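Local coordinates for protein transcription termination factor FttA (Pyrococcus horikoshii, PDB 3AF6) that probably terminates transcription by cutting nascent RNA at the exit channel of RNA polymerase, as a zinc-dependent nuclease with endonuclease and 5'-3' exonuclease activity, at residues Pro233-Pro238 with Cys262-Tyr267; Arg481-Ile484 with Asn490-Leu493. All blocks are in the same frame, centred on the assembly; numbering follows the deposited sequence.

Interaction 1 (Pro233-Pro238 with Cys262-Tyr267); sequences PHFDAP and CGMLPY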
ATOM      1  N   PRO A 233      -1.816  16.274   9.104  1.00 33.53           N
ATOM      2  CA  PRO A 233      -3.247  16.116   9.358  1.00 32.79           C
ATOM      3  C   PRO A 233      -3.497  16.973  10.609  1.00 31.71           C
ATOM      4  O   PRO A 233      -2.579  17.218  11.391  1.00 29.60           O
ATOM      5  CB  PRO A 233      -3.377  14.628   9.662  1.00 30.28           C
ATOM      6  CG  PRO A 233      -2.356  14.037   8.778  1.00 34.01           C
ATOM      7  CD  PRO A 233      -1.165  14.963   8.951  1.00 32.45           C
ATOM      8  N   HIS A 234      -4.726  17.425  10.803  1.00 32.48           N
ATOM      9  CA  HIS A 234      -5.037  18.255  11.957  1.00 31.24           C
ATOM     10  C   HIS A 234      -4.928  17.597  13.319  1.00 32.12           C
ATOM     11  O   HIS A 234      -5.889  17.011  13.813  1.00 32.31           O
ATOM     12  CB  HIS A 234      -6.427  18.849  11.809  1.00 30.61           C
ATOM     13  CG  HIS A 234      -6.460  20.064  10.951  1.00 32.57           C
ATOM     14  ND1 HIS A 234      -6.066  21.303  11.406  1.00 33.62           N
ATOM     15  CD2 HIS A 234      -6.801  20.230   9.653  1.00 32.71           C
ATOM     16  CE1 HIS A 234      -6.165  22.181  10.427  1.00 32.57           C
ATOM     17  NE2 HIS A 234      -6.610  21.554   9.352  1.00 31.37           N
ATOM     18  N   PHE A 235      -3.751  17.717  13.926  1.00 33.11           N
ATOM     19  CA  PHE A 235      -3.506  17.188  15.266  1.00 32.83           C
ATOM     20  C   PHE A 235      -4.228  18.111  16.229  1.00 32.62           C
ATOM     21  O   PHE A 235      -4.474  17.756  17.384  1.00 31.52           O
ATOM     22  CB  PHE A 235      -2.014  17.226  15.602  1.00 31.19           C
ATOM     23  CG  PHE A 235      -1.252  16.031  15.129  1.00 29.54           C
ATOM     24  CD1 PHE A 235      -1.243  14.859  15.876  1.00 28.24           C
ATOM     25  CD2 PHE A 235      -0.506  16.085  13.958  1.00 27.85           C
ATOM     26  CE1 PHE A 235      -0.490  13.757  15.465  1.00 28.41           C
ATOM     27  CE2 PHE A 235       0.247  14.982  13.543  1.00 28.58           C
ATOM     28  CZ  PHE A 235       0.255  13.824  14.298  1.00 25.34           C
ATOM     29  N   ASP A 236      -4.555  19.305  15.737  1.00 32.26           N
ATOM     30  CA  ASP A 236      -5.234  20.294  16.552  1.00 33.67           C
ATOM     31  C   ASP A 236      -6.758  20.150  16.574  1.00 33.51           C
ATOM     32  O   ASP A 236      -7.467  21.106  16.872  1.00 36.96           O
ATOM     33  CB  ASP A 236      -4.824  21.716  16.122  1.00 33.18           C
ATOM     34  CG  ASP A 236      -5.228  22.044  14.696  1.00 37.47           C
ATOM     35  OD1 ASP A 236      -5.574  21.103  13.949  1.00 38.63           O
ATOM     36  OD2 ASP A 236      -5.180  23.241  14.317  1.00 37.06           O
ATOM     37  N   ALA A 237      -7.268  18.967  16.252  1.00 31.53           N
ATOM     38  CA  ALA A 237      -8.715  18.746  16.310  1.00 30.52           C
ATOM     39  C   ALA A 237      -9.016  18.193  17.709  1.00 30.16           C
ATOM     40  O   ALA A 237      -8.453  17.183  18.117  1.00 33.09           O
ATOM     41  CB  ALA A 237      -9.152  17.757  15.238  1.00 26.43           C
ATOM     42  N   PRO A 238      -9.895  18.860  18.469  1.00 30.21           N
ATOM     43  CA  PRO A 238     -10.237  18.407  19.824  1.00 29.09           C
ATOM     44  C   PRO A 238     -10.538  16.915  19.916  1.00 29.06           C
ATOM     45  O   PRO A 238     -10.019  16.217  20.783  1.00 27.26           O
ATOM     46  CB  PRO A 238     -11.465  19.244  20.169  1.00 30.37           C
ATOM     47  CG  PRO A 238     -11.278  20.485  19.371  1.00 30.21           C
ATOM     48  CD  PRO A 238     -10.756  19.983  18.057  1.00 30.02           C
ATOM     49  N   CYS A 262       0.062   7.414   3.970  1.00 31.59           N
ATOM     50  CA  CYS A 262       0.653   6.713   5.107  1.00 33.99           C
ATOM     51  C   CYS A 262       1.929   7.413   5.606  1.00 33.15           C
ATOM     52  O   CYS A 262       2.587   6.937   6.532  1.00 33.22           O
ATOM     53  CB  CYS A 262       0.993   5.285   4.703  1.00 33.31           C
ATOM     54  SG  CYS A 262       2.353   5.278   3.531  1.00 42.78           S
ATOM     55  N   GLY A 263       2.267   8.539   4.989  1.00 31.91           N
ATOM     56  CA  GLY A 263       3.472   9.265   5.351  1.00 34.42           C
ATOM     57  C   GLY A 263       3.698   9.707   6.789  1.00 35.54           C
ATOM     58  O   GLY A 263       4.837   9.716   7.254  1.00 35.30           O
ATOM     59  N   MET A 264       2.639  10.100   7.489  1.00 36.55           N
ATOM     60  CA  MET A 264       2.772  10.536   8.877  1.00 38.26           C
ATOM     61  C   MET A 264       2.602   9.397   9.873  1.00 37.78           C
ATOM     62  O   MET A 264       2.800   9.580  11.075  1.00 38.80           O
ATOM     63  CB  MET A 264       1.743  11.627   9.200  1.00 39.78           C
ATOM     64  CG  MET A 264       2.111  13.004   8.691  1.00 42.53           C
ATOM     65  SD  MET A 264       3.577  13.636   9.517  1.00 46.06           S
ATOM     66  CE  MET A 264       2.939  13.846  11.168  1.00 44.51           C
ATOM     67  N   LEU A 265       2.242   8.221   9.380  1.00 36.50           N
ATOM     68  CA  LEU A 265       2.021   7.083  10.255  1.00 36.59           C
ATOM     69  C   LEU A 265       3.149   6.820  11.265  1.00 37.07           C
ATOM     70  O   LEU A 265       2.893   6.678  12.457  1.00 36.95           O
ATOM     71  CB  LEU A 265       1.741   5.842   9.412  1.00 37.20           C
ATOM     72  CG  LEU A 265       1.338   4.538  10.105  1.00 38.84           C
ATOM     73  CD1 LEU A 265       0.216   4.752  11.123  1.00 39.41           C
ATOM     74  CD2 LEU A 265       0.894   3.573   9.027  1.00 39.35           C
ATOM     75  N   PRO A 266       4.414   6.767  10.813  1.00 37.55           N
ATOM     76  CA  PRO A 266       5.465   6.512  11.805  1.00 37.74           C
ATOM     77  C   PRO A 266       5.686   7.662  12.808  1.00 38.71           C
ATOM     78  O   PRO A 266       6.147   7.441  13.932  1.00 36.51           O
ATOM     79  CB  PRO A 266       6.683   6.191  10.942  1.00 37.26           C
ATOM     80  CG  PRO A 266       6.419   6.925   9.693  1.00 38.27           C
ATOM     81  CD  PRO A 266       4.960   6.751   9.447  1.00 37.26           C
ATOM     82  N   TYR A 267       5.329   8.877  12.409  1.00 38.47           N
ATOM     83  CA  TYR A 267       5.451  10.044  13.279  1.00 39.77           C
ATOM     84  C   TYR A 267       4.718   9.763  14.585  1.00 40.49           C
ATOM     85  O   TYR A 267       5.117  10.211  15.663  1.00 39.26           O
ATOM     86  CB  TYR A 267       4.796  11.249  12.612  1.00 42.24           C
ATOM     87  CG  TYR A 267       4.959  12.555  13.351  1.00 45.42           C
ATOM     88  CD1 TYR A 267       6.084  13.356  13.142  1.00 47.42           C
ATOM     89  CD2 TYR A 267       3.966  13.024  14.212  1.00 45.18           C
ATOM     90  CE1 TYR A 267       6.213  14.591  13.759  1.00 48.70           C
ATOM     91  CE2 TYR A 267       4.086  14.262  14.836  1.00 46.90           C
ATOM     92  CZ  TYR A 267       5.212  15.038  14.600  1.00 49.94           C
ATOM     93  OH  TYR A 267       5.352  16.265  15.202  1.00 55.88           O
TER

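Interaction 2 (Arg481-Ile484 with Asn490-Leu493); sequences REQI and NPFL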
ATOM      1  N   ARG A 481       0.047 -11.597 -13.893  1.00 61.55           N
ATOM      2  CA  ARG A 481       0.301 -12.555 -12.822  1.00 64.74           C
ATOM      3  C   ARG A 481       0.808 -13.893 -13.325  1.00 67.77           C
ATOM      4  O   ARG A 481       1.891 -14.337 -12.944  1.00 68.88           O
ATOM      5  CB  ARG A 481      -0.955 -12.813 -12.001  1.00 64.65           C
ATOM      6  CG  ARG A 481      -0.679 -13.733 -10.827  1.00 67.27           C
ATOM      7  CD  ARG A 481      -1.939 -14.339 -10.272  1.00 67.68           C
ATOM      8  NE  ARG A 481      -3.004 -13.355 -10.243  1.00 72.27           N
ATOM      9  CZ  ARG A 481      -4.154 -13.530  -9.606  1.00 75.18           C
ATOM     10  NH1 ARG A 481      -5.074 -12.574  -9.639  1.00 76.27           N
ATOM     11  NH2 ARG A 481      -4.372 -14.652  -8.926  1.00 74.95           N
ATOM     12  N   GLU A 482       0.004 -14.545 -14.161  1.00 71.32           N
ATOM     13  CA  GLU A 482       0.367 -15.843 -14.723  1.00 74.44           C
ATOM     14  C   GLU A 482       1.684 -15.696 -15.488  1.00 75.19           C
ATOM     15  O   GLU A 482       2.554 -16.566 -15.439  1.00 74.68           O
ATOM     16  CB  GLU A 482      -0.743 -16.333 -15.660  1.00 75.95           C
ATOM     17  CG  GLU A 482      -2.131 -16.388 -15.014  1.00 79.35           C
ATOM     18  CD  GLU A 482      -2.234 -17.411 -13.884  1.00 82.08           C
ATOM     19  OE1 GLU A 482      -2.022 -18.616 -14.146  1.00 83.57           O
ATOM     20  OE2 GLU A 482      -2.535 -17.015 -12.734  1.00 83.16           O
ATOM     21  N   GLN A 483       1.822 -14.574 -16.183  1.00 76.47           N
ATOM     22  CA  GLN A 483       3.019 -14.278 -16.954  1.00 78.35           C
ATOM     23  C   GLN A 483       4.234 -14.207 -16.033  1.00 80.76           C
ATOM     24  O   GLN A 483       5.361 -14.046 -16.499  1.00 80.68           O
ATOM     25  CB  GLN A 483       2.845 -12.942 -17.671  1.00 76.96           C
ATOM     26  CG  GLN A 483       3.931 -12.615 -18.678  1.00 74.97           C
ATOM     27  CD  GLN A 483       3.677 -11.300 -19.378  1.00 74.01           C
ATOM     28  OE1 GLN A 483       2.527 -10.898 -19.564  1.00 74.18           O
ATOM     29  NE2 GLN A 483       4.746 -10.628 -19.790  1.00 73.26           N
ATOM     30  N   ILE A 484       4.000 -14.316 -14.727  1.00 84.40           N
ATOM     31  CA  ILE A 484       5.085 -14.257 -13.756  1.00 88.13           C
ATOM     32  C   ILE A 484       5.502 -15.650 -13.314  1.00 91.25           C
ATOM     33  O   ILE A 484       6.378 -16.259 -13.923  1.00 90.98           O
ATOM     34  CB  ILE A 484       4.702 -13.443 -12.481  1.00 87.75           C
ATOM     35  CG1 ILE A 484       4.444 -11.977 -12.830  1.00 87.20           C
ATOM     36  CG2 ILE A 484       5.826 -13.536 -11.444  1.00 87.25           C
ATOM     37  CD1 ILE A 484       5.666 -11.218 -13.277  1.00 86.94           C
ATOM     38  N   ASN A 490       9.447 -12.754 -17.124  1.00 92.67           N
ATOM     39  CA  ASN A 490       9.193 -11.640 -16.228  1.00 88.70           C
ATOM     40  C   ASN A 490       9.639 -10.340 -16.897  1.00 85.79           C
ATOM     41  O   ASN A 490      10.833 -10.107 -17.081  1.00 85.62           O
ATOM     42  CB  ASN A 490       9.962 -11.845 -14.926  1.00 88.10           C
ATOM     43  CG  ASN A 490       9.345 -11.107 -13.773  1.00 87.62           C
ATOM     44  OD1 ASN A 490       9.111  -9.902 -13.852  1.00 88.39           O
ATOM     45  ND2 ASN A 490       9.071 -11.824 -12.689  1.00 86.58           N
ATOM     46  N   PRO A 491       8.683  -9.475 -17.271  1.00 82.81           N
ATOM     47  CA  PRO A 491       8.994  -8.198 -17.922  1.00 81.20           C
ATOM     48  C   PRO A 491       9.808  -7.225 -17.065  1.00 79.38           C
ATOM     49  O   PRO A 491      10.411  -6.289 -17.587  1.00 78.61           O
ATOM     50  CB  PRO A 491       7.616  -7.650 -18.279  1.00 80.65           C
ATOM     51  CG  PRO A 491       6.763  -8.176 -17.176  1.00 82.17           C
ATOM     52  CD  PRO A 491       7.232  -9.612 -17.069  1.00 82.35           C
ATOM     53  N   PHE A 492       9.819  -7.444 -15.754  1.00 77.60           N
ATOM     54  CA  PHE A 492      10.573  -6.579 -14.851  1.00 76.87           C
ATOM     55  C   PHE A 492      12.052  -6.943 -14.898  1.00 76.51           C
ATOM     56  O   PHE A 492      12.919  -6.093 -14.691  1.00 76.17           O
ATOM     57  CB  PHE A 492      10.056  -6.719 -13.414  1.00 76.58           C
ATOM     58  CG  PHE A 492       8.634  -6.272 -13.235  1.00 75.05           C
ATOM     59  CD1 PHE A 492       7.674  -7.150 -12.741  1.00 74.19           C
ATOM     60  CD2 PHE A 492       8.251  -4.979 -13.583  1.00 73.91           C
ATOM     61  CE1 PHE A 492       6.350  -6.750 -12.599  1.00 73.93           C
ATOM     62  CE2 PHE A 492       6.930  -4.566 -13.443  1.00 73.56           C
ATOM     63  CZ  PHE A 492       5.977  -5.454 -12.951  1.00 74.01           C
ATOM     64  N   LEU A 493      12.327  -8.216 -15.170  1.00 75.36           N
ATOM     65  CA  LEU A 493      13.696  -8.712 -15.259  1.00 74.14           C
ATOM     66  C   LEU A 493      14.367  -8.260 -16.555  1.00 72.64           C
ATOM     67  O   LEU A 493      15.594  -8.304 -16.668  1.00 72.57           O
ATOM     68  CB  LEU A 493      13.714 -10.244 -15.206  1.00 74.50           C
ATOM     69  CG  LEU A 493      13.287 -10.983 -13.939  1.00 74.11           C
ATOM     70  CD1 LEU A 493      13.193 -12.473 -14.240  1.00 74.15           C
ATOM     71  CD2 LEU A 493      14.283 -10.721 -12.824  1.00 73.38           C
TER

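Interaction 1 (Pro233-Pro238 with Cys262-Tyr267)
H234 ND1 donates to D236 OD1 (2.6 Å), and F235, the residue between them, reaches across to M264 and Y267. The carboxylate receives the N-H on its syn lone pair, almost in the plane of the imidazole. This bond bridges the start of a type I turn from H234 to A237. No hydrogen bond joins the two segments, so the contact itself is apolar.

M264 is its centre. CG of M264 lies beside its own backbone N (chi1 -78°), and the chain bends again at both later torsions. This fold of the side chain presents CG to the P233 ring, with P233 CD 3.8 Å from M264 CG. It also carries the methyl to the aromatic pair. M264 CE sits at the edge of F235, near the ring plane, 3.8 Å from F235 CE2. The same methyl lies over one face of Y267, offset toward the rim. The two rings meet obliquely, with planes at 52° and centroids 5.7 Å apart. Their closest atoms are F235 CZ and Y267 CD2, at 3.8 Å.

F218 backs P233 and M264, and Y271 meets Y267 edge-to-face.

A237 is the N-cap of helix 238-245, and F235 O accepts from Q241 NE2 of that helix. The segment 262-267 directly follows the zinc ligands D260 and H261. It belongs to the loop after the HxHxDH motif of the metallo-beta-lactamase fold, here packed against the loop that leads into helix 238-245.

Interaction 2 (Arg481-Ile484 with Asn490-Leu493)
The torsions of I484 and N490 bring their side chains together. I484 CG1 lies beside its backbone N (chi1 -64°), and a bend at chi2 swings CD1 toward the asparagine. N490 CG is turned away from its own N (chi1 -156°), which offers the amide group to that methyl. I484 CD1 is 3.5 Å from N490 ND2 and 3.7 Å from N490 CG. I484 CG2 stands a little farther from the amide nitrogen, at 3.9 Å. These are van der Waals contacts. No hydrogen bond crosses between the segments.

The N490 amide is held from its own side. N490 OD1 accepts from F492 N (3.2 Å), in the carbonyl plane and on a lone pair. This is an Asx turn. It limits the rotation of the amide while the methyl of I484 packs against it.

Q483 supplies a second point of contact. Its side chain is extended, and Q483 NE2 ends 3.8 Å from P491 CD. I484 CD1 reaches the same proline carbon only loosely.

E482 forms a salt bridge with K486 in the connecting loop. P491 and F492 touch M441 of helix 435-447, while N490 and F492 touch T470 of helix 462-471. The contact brackets the short link between its two segments, within the connection from helix 478-482 to strand 497-499, an outermost strand of the parallel beta-CASP sheet. Its 490-493 side packs on these two helices.

How the interactions relate
Interactions 1 and 2 lie on opposite sides of the chain's centre. Their centres are 38 Å apart and their nearest atoms about 20 Å, so they do not touch. They come in series along the chain and belong to different regions, metallo-beta-lactamase and beta-CASP. Interaction 1 is near the active site. The side chain of P233 is about 12 Å from a bound zinc ion, and that of M264 is about 9 Å from the side chain of the zinc ligand D260. Interaction 2 is away from the annotated sites. Interaction 1 joins two loops, and interaction 2 joins the end region of a helix to the loop that follows. In neither does a hydrogen bond cross between the two segments.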